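Local structure of TqaL (Neurospora crassa, 7EEH) at residues A19-L24 / L134-M139; V90-F95 / R296-L301; P150-S155 / F275-V280; A208-H213 / S233-R238. The protein belongs to the 2OG-Fe dioxygenase family of the cupin clan and holds an iron ion in its double-stranded beta-helix core. The protein carries 1 engineered substitution. All blocks are in the same frame, centred on the assembly; numbering follows the deposited sequence.

Contact 1 (A19-L24 / L134-M139); sequences AEIMKL and LVFKGM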
# COMPACT_ATOMS: atom_id res chain seq x y z
N ALA B 19 -5.87 -7.11 -4.13
CA ALA B 19 -5.16 -6.31 -5.11
C ALA B 19 -3.84 -6.96 -5.50
O ALA B 19 -3.49 -7.07 -6.68
CB ALA B 19 -4.92 -4.90 -4.57
N GLU B 20 -3.08 -7.41 -4.50
CA GLU B 20 -1.81 -8.06 -4.80
C GLU B 20 -2.03 -9.37 -5.55
O GLU B 20 -1.26 -9.72 -6.46
CB GLU B 20 -1.04 -8.26 -3.49
CG GLU B 20 0.28 -9.00 -3.64
CD GLU B 20 1.23 -8.32 -4.63
OE1 GLU B 20 1.23 -7.07 -4.67
OE2 GLU B 20 1.95 -9.06 -5.35
N ILE B 21 -3.07 -10.12 -5.19
CA ILE B 21 -3.35 -11.38 -5.86
C ILE B 21 -3.73 -11.14 -7.32
O ILE B 21 -3.31 -11.88 -8.21
CB ILE B 21 -4.44 -12.17 -5.11
CG1 ILE B 21 -3.91 -12.61 -3.75
CG2 ILE B 21 -4.92 -13.37 -5.95
CD1 ILE B 21 -5.01 -13.16 -2.81
N MSE B 22 -4.45 -10.05 -7.59
CA MSE B 22 -4.77 -9.67 -8.98
C MSE B 22 -3.47 -9.34 -9.76
O MSE B 22 -3.40 -9.67 -10.91
CB MSE B 22 -5.81 -8.56 -8.99
CG MSE B 22 -7.14 -8.98 -8.46
SE MSE B 22 -7.91 -10.39 -9.52
CE MSE B 22 -7.73 -11.91 -8.52
N LYS B 23 -2.49 -8.71 -9.11
CA LYS B 23 -1.21 -8.49 -9.79
C LYS B 23 -0.53 -9.81 -10.14
O LYS B 23 -0.04 -10.00 -11.27
CB LYS B 23 -0.29 -7.64 -8.91
CG LYS B 23 -0.76 -6.22 -8.74
CD LYS B 23 0.18 -5.47 -7.80
CE LYS B 23 -0.13 -3.98 -7.80
NZ LYS B 23 0.38 -3.34 -6.55
N LEU B 24 -0.47 -10.75 -9.19
CA LEU B 24 0.09 -12.06 -9.48
C LEU B 24 -0.66 -12.73 -10.62
O LEU B 24 -0.05 -13.40 -11.47
CB LEU B 24 0.07 -12.95 -8.22
CG LEU B 24 0.98 -12.49 -7.08
CD1 LEU B 24 0.74 -13.28 -5.78
CD2 LEU B 24 2.43 -12.58 -7.50
N LEU B 134 -6.92 -22.35 -0.91
CA LEU B 134 -7.91 -22.66 -1.94
C LEU B 134 -8.48 -21.39 -2.55
O LEU B 134 -8.64 -21.29 -3.77
CB LEU B 134 -9.03 -23.51 -1.35
CG LEU B 134 -8.79 -25.01 -1.14
CD1 LEU B 134 -9.95 -25.59 -0.37
CD2 LEU B 134 -8.62 -25.74 -2.48
N VAL B 135 -8.85 -20.42 -1.70
CA VAL B 135 -9.40 -19.17 -2.21
C VAL B 135 -8.37 -18.49 -3.11
O VAL B 135 -8.70 -18.03 -4.22
CB VAL B 135 -9.84 -18.27 -1.04
CG1 VAL B 135 -10.34 -16.95 -1.54
CG2 VAL B 135 -10.95 -18.95 -0.24
N PHE B 136 -7.12 -18.42 -2.66
CA PHE B 136 -6.04 -17.84 -3.45
C PHE B 136 -6.01 -18.43 -4.86
O PHE B 136 -5.99 -17.69 -5.85
CB PHE B 136 -4.70 -18.08 -2.74
CG PHE B 136 -3.46 -17.72 -3.55
CD1 PHE B 136 -2.94 -16.43 -3.52
CD2 PHE B 136 -2.76 -18.70 -4.25
CE1 PHE B 136 -1.77 -16.12 -4.20
CE2 PHE B 136 -1.59 -18.40 -4.93
CZ PHE B 136 -1.09 -17.10 -4.91
N LYS B 137 -6.00 -19.75 -4.96
CA LYS B 137 -5.90 -20.39 -6.27
C LYS B 137 -7.12 -20.09 -7.13
O LYS B 137 -6.98 -19.78 -8.32
CB LYS B 137 -5.73 -21.91 -6.11
CG LYS B 137 -5.60 -22.62 -7.46
CD LYS B 137 -5.25 -24.11 -7.35
CE LYS B 137 -4.87 -24.64 -8.76
NZ LYS B 137 -4.63 -26.10 -8.83
N GLY B 138 -8.32 -20.18 -6.56
CA GLY B 138 -9.53 -19.92 -7.34
C GLY B 138 -9.56 -18.51 -7.89
O GLY B 138 -9.95 -18.28 -9.04
N MSE B 139 -9.11 -17.56 -7.08
CA MSE B 139 -9.07 -16.13 -7.45
C MSE B 139 -8.14 -15.92 -8.65
O MSE B 139 -8.51 -15.21 -9.51
CB MSE B 139 -8.61 -15.25 -6.29
CG MSE B 139 -9.65 -14.97 -5.27
SE MSE B 139 -9.01 -13.66 -4.02
CE MSE B 139 -8.02 -12.48 -5.10
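I21 and M139 meet where helix 12-31 crosses helix 128-141, the two segments approaching to 10.4 Å between axes at a crossing angle of -51°. The interactions are all apolar and fall into two groups. The first gathers around the methyl group of M139, which, like M22, is a selenomethionine. M139 runs straight through chi2 and bends at chi3 (38°), laying its methyl against the flank of I21. The two side chains meet almost perpendicularly, and M139 CE comes within 3.3 Å of I21 CG2, a tight fit. M22 folds twice, at chi2 and chi3, and brings its own methyl to the same point, where M22 CE and M139 CE stand 3.5 Å apart, tip to tip.

The second group lies along the edge of the F136 ring. I21 CD1 is 3.9 Å from F136 CD1, and L24 CD1 lies 4.1 Å from F136 CE1; both methyls sit near the ring plane. F136 and L24 lean further on M41 and L44 of helix 38-48, while M22 also packs on Y15 of the second subunit.

Branched I21 offers stiff methyls at the centre, and the flexible methionine-type side chains of M22 and M139 bend around it. With every touching residue buried and purely apolar contact between them, the association of these two segments probably rests on close fit and exclusion of water, and the packing continues toward the subunit interface.

Contact 2 (V90-F95 / R296-L301); sequences VRRLEF and RPHEEL
R92 and E94 grip the backbone of R296-L301 from both ends of a single bridge between L93 and P297. H298 N donates to R92 O at 3.1 Å, and E94 N donates to R296 O at 2.9 Å, almost straight at 171°. Proline suits the bridge position between them, since P297 has no N-H to satisfy there.

The H298 ring is held at both nitrogens. ND1 accepts from E300 N in the ring plane at 3.2 Å, while NE2 bonds to E119 OE2, an arrangement consistent with a proton on NE2. L93 O lies at the ring edge, 3.4 Å from H298 CD2. R92 runs alongside H298, R92 CG 3.7 Å from H298 CB, and sets one guanidinium face toward CD2; its NH1 is taken up by Q125 OE1 and V120 O. Q125 also bonds to L301 O, tying both segments to one amide.

A chi1 of 65° turns the extended E94 chain so that its carboxylate lies against the R296 stem, E94 CD 3.5 Å from R296 CB. Its firmer polar partner is S294 OG, bonded to OE2; the salt bridge from E94 OE1 to R296 NE is long, at 3.9 Å.

Backbone bonds of V90 with V305 and R92 with M303 join strand 89-92 to strand 304-306, which borders the large sheet of this cupin-type fold; the preceding loop adds one isolated bridge, L93-P297, just past that pairing.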
# COMPACT_ATOMS: atom_id res chain seq x y z
N VAL B 90 -16.14 -22.73 -2.55
CA VAL B 90 -15.44 -23.99 -2.76
C VAL B 90 -15.91 -24.95 -1.67
O VAL B 90 -16.10 -24.54 -0.52
CB VAL B 90 -13.91 -23.81 -2.75
CG1 VAL B 90 -13.47 -23.12 -1.50
CG2 VAL B 90 -13.20 -25.14 -2.90
N ARG B 91 -16.14 -26.21 -2.04
CA ARG B 91 -16.76 -27.17 -1.14
C ARG B 91 -16.06 -28.52 -1.26
O ARG B 91 -15.50 -28.86 -2.30
CB ARG B 91 -18.27 -27.34 -1.42
CG ARG B 91 -18.61 -28.30 -2.55
CD ARG B 91 -20.13 -28.39 -2.78
NE ARG B 91 -20.71 -27.05 -2.84
CZ ARG B 91 -20.99 -26.41 -3.96
NH1 ARG B 91 -20.79 -26.99 -5.14
NH2 ARG B 91 -21.48 -25.18 -3.91
N ARG B 92 -16.10 -29.29 -0.17
CA ARG B 92 -15.58 -30.65 -0.18
C ARG B 92 -16.58 -31.56 -0.86
O ARG B 92 -17.77 -31.53 -0.54
CB ARG B 92 -15.31 -31.12 1.25
CG ARG B 92 -14.81 -32.55 1.36
CD ARG B 92 -13.39 -32.67 0.84
NE ARG B 92 -12.85 -34.01 0.99
CZ ARG B 92 -12.26 -34.44 2.10
NH1 ARG B 92 -12.13 -33.64 3.15
NH2 ARG B 92 -11.79 -35.68 2.16
N LEU B 93 -16.10 -32.39 -1.79
CA LEU B 93 -16.93 -33.37 -2.47
C LEU B 93 -16.74 -34.75 -1.86
O LEU B 93 -15.73 -35.03 -1.21
CB LEU B 93 -16.59 -33.43 -3.96
CG LEU B 93 -16.68 -32.14 -4.75
CD1 LEU B 93 -16.20 -32.40 -6.17
CD2 LEU B 93 -18.10 -31.64 -4.76
N GLU B 94 -17.71 -35.62 -2.10
CA GLU B 94 -17.66 -36.99 -1.62
C GLU B 94 -16.51 -37.75 -2.27
O GLU B 94 -16.03 -37.39 -3.36
CB GLU B 94 -18.97 -37.72 -1.93
CG GLU B 94 -19.20 -37.89 -3.42
CD GLU B 94 -20.33 -38.85 -3.75
OE1 GLU B 94 -20.94 -39.38 -2.80
OE2 GLU B 94 -20.60 -39.06 -4.95
N PHE B 95 -16.08 -38.81 -1.60
CA PHE B 95 -15.12 -39.73 -2.20
C PHE B 95 -15.69 -40.29 -3.49
O PHE B 95 -16.87 -40.64 -3.56
CB PHE B 95 -14.78 -40.88 -1.25
CG PHE B 95 -13.88 -41.91 -1.86
CD1 PHE B 95 -12.52 -41.67 -1.99
CD2 PHE B 95 -14.39 -43.11 -2.34
CE1 PHE B 95 -11.68 -42.61 -2.57
CE2 PHE B 95 -13.55 -44.05 -2.92
CZ PHE B 95 -12.20 -43.80 -3.03
N ARG B 296 -21.46 -34.52 -5.85
CA ARG B 296 -22.12 -34.66 -4.56
C ARG B 296 -21.20 -34.18 -3.45
O ARG B 296 -20.03 -34.59 -3.40
CB ARG B 296 -22.52 -36.12 -4.33
CG ARG B 296 -23.47 -36.64 -5.41
CD ARG B 296 -23.98 -38.04 -5.12
NE ARG B 296 -24.53 -38.15 -3.77
CZ ARG B 296 -25.72 -37.69 -3.41
NH1 ARG B 296 -26.51 -37.09 -4.29
NH2 ARG B 296 -26.13 -37.85 -2.15
N PRO B 297 -21.66 -33.30 -2.57
CA PRO B 297 -20.82 -32.87 -1.46
C PRO B 297 -20.60 -34.02 -0.48
O PRO B 297 -21.32 -35.02 -0.47
CB PRO B 297 -21.61 -31.73 -0.82
CG PRO B 297 -23.01 -31.92 -1.30
CD PRO B 297 -22.93 -32.56 -2.64
N HIS B 298 -19.54 -33.88 0.32
CA HIS B 298 -19.18 -34.93 1.25
C HIS B 298 -20.16 -34.95 2.40
O HIS B 298 -20.44 -33.91 3.01
CB HIS B 298 -17.75 -34.72 1.76
CG HIS B 298 -17.09 -35.97 2.25
ND1 HIS B 298 -17.56 -36.68 3.34
CD2 HIS B 298 -15.98 -36.62 1.83
CE1 HIS B 298 -16.77 -37.72 3.56
NE2 HIS B 298 -15.80 -37.70 2.65
N GLU B 299 -20.71 -36.12 2.70
CA GLU B 299 -21.76 -36.20 3.71
C GLU B 299 -21.19 -36.17 5.12
O GLU B 299 -21.80 -35.57 6.02
CB GLU B 299 -22.60 -37.46 3.49
CG GLU B 299 -23.67 -37.32 2.43
CD GLU B 299 -25.07 -37.36 3.01
OE1 GLU B 299 -25.22 -37.83 4.15
OE2 GLU B 299 -26.02 -36.92 2.32
N GLU B 300 -20.04 -36.78 5.34
CA GLU B 300 -19.52 -36.87 6.70
C GLU B 300 -18.39 -35.88 6.98
O GLU B 300 -18.17 -35.55 8.16
CB GLU B 300 -19.04 -38.31 6.98
CG GLU B 300 -18.56 -38.52 8.41
CD GLU B 300 -17.25 -39.30 8.48
OE1 GLU B 300 -17.27 -40.54 8.25
OE2 GLU B 300 -16.20 -38.69 8.79
N LEU B 301 -17.71 -35.35 5.97
CA LEU B 301 -16.67 -34.34 6.15
C LEU B 301 -17.02 -33.08 5.37
O LEU B 301 -16.23 -32.60 4.54
CB LEU B 301 -15.31 -34.89 5.71
CG LEU B 301 -14.73 -36.03 6.55
CD1 LEU B 301 -13.62 -36.77 5.79
CD2 LEU B 301 -14.22 -35.50 7.86

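Contact 3 (P150-S155 / F275-V280); sequences PRLDYS and FTRRPV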
# COMPACT_ATOMS: atom_id res chain seq x y z
N PRO B 150 -9.38 -31.67 -24.94
CA PRO B 150 -10.61 -32.16 -25.59
C PRO B 150 -11.50 -33.00 -24.70
O PRO B 150 -12.72 -33.00 -24.90
CB PRO B 150 -10.06 -32.99 -26.77
CG PRO B 150 -8.80 -32.30 -27.12
CD PRO B 150 -8.20 -31.87 -25.79
N ARG B 151 -10.95 -33.69 -23.71
CA ARG B 151 -11.79 -34.58 -22.91
C ARG B 151 -12.54 -33.86 -21.81
O ARG B 151 -13.31 -34.50 -21.09
CB ARG B 151 -10.95 -35.73 -22.32
CG ARG B 151 -10.02 -35.31 -21.20
CD ARG B 151 -9.21 -36.49 -20.65
NE ARG B 151 -9.35 -36.64 -19.20
CZ ARG B 151 -8.57 -36.05 -18.30
NH1 ARG B 151 -7.57 -35.25 -18.69
NH2 ARG B 151 -8.76 -36.25 -17.00
N LEU B 152 -12.37 -32.54 -21.66
CA LEU B 152 -12.97 -31.82 -20.55
C LEU B 152 -13.98 -30.80 -21.05
O LEU B 152 -13.96 -30.39 -22.21
CB LEU B 152 -11.90 -31.13 -19.70
CG LEU B 152 -10.82 -32.07 -19.15
CD1 LEU B 152 -9.80 -31.27 -18.36
CD2 LEU B 152 -11.46 -33.15 -18.30
N ASP B 153 -14.85 -30.36 -20.14
CA ASP B 153 -16.00 -29.52 -20.50
C ASP B 153 -15.80 -28.10 -19.97
O ASP B 153 -16.09 -27.80 -18.81
CB ASP B 153 -17.30 -30.13 -19.98
CG ASP B 153 -18.52 -29.25 -20.26
OD1 ASP B 153 -18.41 -28.31 -21.08
OD2 ASP B 153 -19.59 -29.50 -19.68
N TYR B 154 -15.39 -27.20 -20.86
CA TYR B 154 -15.12 -25.82 -20.50
C TYR B 154 -16.36 -24.94 -20.56
O TYR B 154 -16.27 -23.75 -20.30
CB TYR B 154 -14.00 -25.25 -21.39
CG TYR B 154 -12.71 -25.99 -21.13
CD1 TYR B 154 -12.45 -27.20 -21.76
CD2 TYR B 154 -11.78 -25.52 -20.22
CE1 TYR B 154 -11.28 -27.91 -21.51
CE2 TYR B 154 -10.60 -26.21 -19.96
CZ TYR B 154 -10.36 -27.41 -20.60
OH TYR B 154 -9.20 -28.11 -20.34
N SER B 155 -17.53 -25.50 -20.86
CA SER B 155 -18.76 -24.76 -20.66
C SER B 155 -19.21 -24.77 -19.21
O SER B 155 -20.07 -23.98 -18.83
CB SER B 155 -19.87 -25.31 -21.56
OG SER B 155 -20.14 -26.66 -21.24
N PHE B 275 -4.49 -30.27 -7.85
CA PHE B 275 -4.70 -30.56 -9.28
C PHE B 275 -6.10 -30.09 -9.65
O PHE B 275 -7.08 -30.72 -9.25
CB PHE B 275 -4.59 -32.05 -9.58
CG PHE B 275 -3.25 -32.69 -9.28
CD1 PHE B 275 -2.16 -32.47 -10.10
CD2 PHE B 275 -3.13 -33.59 -8.23
CE1 PHE B 275 -0.95 -33.11 -9.85
CE2 PHE B 275 -1.92 -34.23 -7.98
CZ PHE B 275 -0.83 -33.99 -8.79
N THR B 276 -6.20 -29.01 -10.44
CA THR B 276 -7.50 -28.40 -10.74
C THR B 276 -7.81 -28.47 -12.23
O THR B 276 -6.99 -28.04 -13.06
CB THR B 276 -7.54 -26.95 -10.24
OG1 THR B 276 -7.41 -26.94 -8.81
CG2 THR B 276 -8.88 -26.30 -10.62
N ARG B 277 -9.00 -28.98 -12.58
CA ARG B 277 -9.39 -29.10 -13.98
C ARG B 277 -10.90 -28.92 -14.13
O ARG B 277 -11.66 -29.04 -13.16
CB ARG B 277 -8.97 -30.44 -14.57
CG ARG B 277 -9.60 -31.66 -13.85
CD ARG B 277 -9.47 -32.93 -14.70
NE ARG B 277 -9.88 -34.14 -13.99
CZ ARG B 277 -11.14 -34.46 -13.72
NH1 ARG B 277 -12.14 -33.67 -14.10
NH2 ARG B 277 -11.42 -35.59 -13.07
N ARG B 278 -11.33 -28.62 -15.36
CA ARG B 278 -12.74 -28.68 -15.70
C ARG B 278 -13.21 -30.14 -15.65
O ARG B 278 -12.40 -31.06 -15.79
CB ARG B 278 -12.99 -28.07 -17.08
CG ARG B 278 -12.65 -26.56 -17.19
CD ARG B 278 -13.56 -25.74 -16.30
NE ARG B 278 -13.79 -24.37 -16.77
CZ ARG B 278 -14.47 -23.46 -16.05
NH1 ARG B 278 -14.97 -23.79 -14.86
NH2 ARG B 278 -14.66 -22.23 -16.52
N PRO B 279 -14.51 -30.37 -15.45
CA PRO B 279 -15.00 -31.76 -15.36
C PRO B 279 -14.89 -32.48 -16.69
O PRO B 279 -14.79 -31.88 -17.76
CB PRO B 279 -16.47 -31.60 -14.95
CG PRO B 279 -16.84 -30.22 -15.36
CD PRO B 279 -15.58 -29.39 -15.25
N VAL B 280 -14.91 -33.81 -16.60
CA VAL B 280 -14.89 -34.64 -17.81
C VAL B 280 -16.18 -34.43 -18.60
O VAL B 280 -17.27 -34.31 -18.03
CB VAL B 280 -14.69 -36.11 -17.44
CG1 VAL B 280 -14.72 -37.00 -18.68
CG2 VAL B 280 -13.37 -36.30 -16.70
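L152 and V280 form a single backbone bridge, CA to CA 4.4 Å, between segments whose end-to-end directions differ by 118°, and D153 N beside it donates to P279 O at 2.8 Å, the donor almost in line with the carbonyl.

R278 supplies the main side-chain contact. Its CB sits over one face of the Y154 ring, 4.3 Å from the centroid and 15° off the normal, a CH-pi contact, and its CG presses on Y154 CD2 at 3.3 Å. A bend at chi2 (-65°) carries the guanidinium past the ring, nearly perpendicular to it, toward a cation-pi contact with W159. Y154 is fixed by a stack with H148 and by its OH, which bonds to D189 OD1 and R149 N. Tyrosine suits this place: its ring face takes the aliphatic stem of R278 and its hydroxyl serves the polar partners.

Buried L152 wedges between the arginines and V280: its CD2 is 4.0 Å from V280 CG2, and its CD1 4.0 Å from R277 CB. R151 NH2 and R277 NE approach to 3.8 Å, but R277 is balanced by a salt bridge to D293 and R151 NH1 bonds to G187 O. R277 NH1 also donates to R278 O.

D153 OD1 accepts from S155 N, an Asx turn that curls the loop just before strand 158-170. The bridge thus lies beyond the ends of two neighbouring antiparallel strands, 158-170 and 267-277, at a rim of the large sheet of the double-stranded beta-helix.

Contact 4 (A208-H213 / S233-R238); sequences AVTFMH and SRVQHR
T210 and V235 run alongside each other on one face of an antiparallel hydrogen-bonded pair: T210 N donates to V235 O at 2.7 Å, and V235 N returns a bond to T210 O. Two residues on, M212 N and S233 O make an almost straight bond of 2.8 Å (172°), answered by S233 N to M212 O. A chi1 of 86° swings V235 CG1 in above its own backbone, pushing that methyl tightly against T210 CB at 3.5 Å. Beta-branched residues suit such extended, buried strands.

On the other face, R234 bends at chi2 and stretches across V209. V209 CG2 rests over one guanidinium face, 3.6 Å from R234 NH2, while R234 CG touches F211 CE1 at 3.7 Å. V209 CG1 in turn lies over the F211 ring.

Near A208 and H237, waters link the two segments. One water joins T210 OG1 (2.6 Å), H237 ND1 (2.8 Å) and A208 O; another bridges A208 O and H237 O. Both nitrogens of buried H237 have partners, ND1 the water and NE2 T193 O.

Further out, N206 OD1 holds R234 NH2, and S207 O and L203 O hold Q236 NE2. T210 and V235 both pack on L244 of strand 243-247, in the large sheet, whereas F211 and R234 touch P228 and S233 of the third subunit.

Strand 252-255, on the far side of strand 209-213, carries the iron ligand H253, on which M212 packs. The side chain of T210 is about 7 Å from the bound iron ion (nearest atoms), which places this pairing in the smaller sheet of the double-stranded beta-helix, beside the metal site.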
# COMPACT_ATOMS: atom_id res chain seq x y z
N ALA B 208 14.95 -31.73 -4.85
CA ALA B 208 13.53 -31.41 -5.03
C ALA B 208 13.34 -30.11 -5.82
O ALA B 208 12.61 -29.20 -5.41
CB ALA B 208 12.82 -31.34 -3.68
N VAL B 209 13.99 -30.04 -6.98
CA VAL B 209 13.90 -28.89 -7.88
C VAL B 209 12.85 -29.18 -8.93
O VAL B 209 12.84 -30.27 -9.52
CB VAL B 209 15.26 -28.58 -8.53
CG1 VAL B 209 15.10 -27.63 -9.71
CG2 VAL B 209 16.22 -27.99 -7.50
N THR B 210 11.95 -28.22 -9.17
CA THR B 210 10.95 -28.34 -10.22
C THR B 210 11.44 -27.60 -11.45
O THR B 210 11.72 -26.39 -11.38
CB THR B 210 9.59 -27.79 -9.77
OG1 THR B 210 9.22 -28.38 -8.52
CG2 THR B 210 8.49 -28.07 -10.82
N PHE B 211 11.61 -28.32 -12.56
CA PHE B 211 11.90 -27.74 -13.86
C PHE B 211 10.61 -27.63 -14.66
O PHE B 211 9.76 -28.52 -14.60
CB PHE B 211 12.91 -28.59 -14.64
CG PHE B 211 14.20 -28.78 -13.93
CD1 PHE B 211 15.20 -27.83 -14.02
CD2 PHE B 211 14.41 -29.90 -13.13
CE1 PHE B 211 16.40 -27.99 -13.35
CE2 PHE B 211 15.62 -30.07 -12.45
CZ PHE B 211 16.61 -29.11 -12.57
N MSE B 212 10.46 -26.55 -15.40
CA MSE B 212 9.37 -26.50 -16.35
C MSE B 212 9.93 -26.34 -17.74
O MSE B 212 10.91 -25.62 -17.95
CB MSE B 212 8.40 -25.39 -16.01
CG MSE B 212 7.65 -25.65 -14.70
SE MSE B 212 6.91 -23.96 -14.20
CE MSE B 212 6.13 -23.56 -15.89
N HIS B 213 9.29 -27.02 -18.68
CA HIS B 213 9.78 -27.16 -20.04
C HIS B 213 8.70 -26.72 -21.00
O HIS B 213 7.51 -26.73 -20.67
CB HIS B 213 10.19 -28.61 -20.33
CG HIS B 213 10.80 -29.33 -19.16
ND1 HIS B 213 12.15 -29.31 -18.89
CD2 HIS B 213 10.24 -30.09 -18.19
CE1 HIS B 213 12.39 -30.03 -17.81
NE2 HIS B 213 11.25 -30.51 -17.36
N SER B 233 11.69 -22.72 -16.90
CA SER B 233 11.82 -22.24 -15.54
C SER B 233 12.48 -23.30 -14.69
O SER B 233 12.38 -24.49 -14.98
CB SER B 233 10.45 -21.87 -14.96
OG SER B 233 10.62 -21.05 -13.81
N ARG B 234 13.17 -22.85 -13.64
CA ARG B 234 13.74 -23.72 -12.62
C ARG B 234 13.37 -23.13 -11.27
O ARG B 234 13.60 -21.95 -11.01
CB ARG B 234 15.27 -23.82 -12.76
CG ARG B 234 15.98 -24.71 -11.72
CD ARG B 234 16.31 -23.93 -10.43
NE ARG B 234 17.26 -24.64 -9.57
CZ ARG B 234 17.47 -24.35 -8.29
NH1 ARG B 234 16.79 -23.37 -7.71
NH2 ARG B 234 18.36 -25.04 -7.59
N VAL B 235 12.83 -23.97 -10.39
CA VAL B 235 12.32 -23.50 -9.12
C VAL B 235 12.59 -24.53 -8.04
O VAL B 235 12.73 -25.73 -8.32
CB VAL B 235 10.81 -23.18 -9.24
CG1 VAL B 235 9.97 -24.40 -9.02
CG2 VAL B 235 10.48 -22.13 -8.28
N GLN B 236 12.69 -24.07 -6.79
CA GLN B 236 12.98 -24.96 -5.67
C GLN B 236 12.26 -24.47 -4.41
O GLN B 236 12.65 -23.45 -3.84
CB GLN B 236 14.48 -25.05 -5.42
CG GLN B 236 14.85 -26.09 -4.37
CD GLN B 236 16.29 -25.97 -3.90
OE1 GLN B 236 16.79 -24.86 -3.69
NE2 GLN B 236 16.96 -27.10 -3.75
N HIS B 237 11.25 -25.21 -3.96
CA HIS B 237 10.64 -24.88 -2.68
C HIS B 237 11.65 -25.09 -1.56
O HIS B 237 12.33 -26.12 -1.52
CB HIS B 237 9.41 -25.73 -2.41
CG HIS B 237 8.39 -25.75 -3.51
ND1 HIS B 237 8.60 -26.40 -4.71
CD2 HIS B 237 7.12 -25.28 -3.55
CE1 HIS B 237 7.51 -26.30 -5.45
NE2 HIS B 237 6.60 -25.64 -4.77
N ARG B 238 11.74 -24.12 -0.65
CA ARG B 238 12.61 -24.28 0.51
C ARG B 238 12.02 -23.73 1.80
O ARG B 238 12.47 -24.14 2.87
CB ARG B 238 13.97 -23.59 0.28
CG ARG B 238 14.50 -23.69 -1.15
CD ARG B 238 15.57 -22.64 -1.45
NE ARG B 238 16.50 -22.48 -0.35
CZ ARG B 238 17.77 -22.13 -0.49
NH1 ARG B 238 18.26 -21.90 -1.69
NH2 ARG B 238 18.55 -22.02 0.59
O HOH W 1 11.44 -28.33 -2.85
O HOH W 2 10.47 -27.74 -6.39

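In the fold
Contacts 2 and 3 both reach the large sheet, their centres 19 Å apart, whereas contact 4 joins two strands of the smaller sheet, its centre 33 Å from that of contact 2 and on the other side of the chain's centre. Contact 1 lies among helices and reaches two of the others: L134 packs on V90 of contact 2, and K137 NZ makes a probable, weak hydrogen bond to T276 OG1 of contact 3. Along the chain, contact 1 closes before contact 3 opens, contact 4 falls wholly between the segments of contact 3, and contact 2 spans both while alternating with contact 1. Distant sequence is thereby gathered into helices, a large sheet and a smaller sheet, of which contact 4 lies nearest the iron.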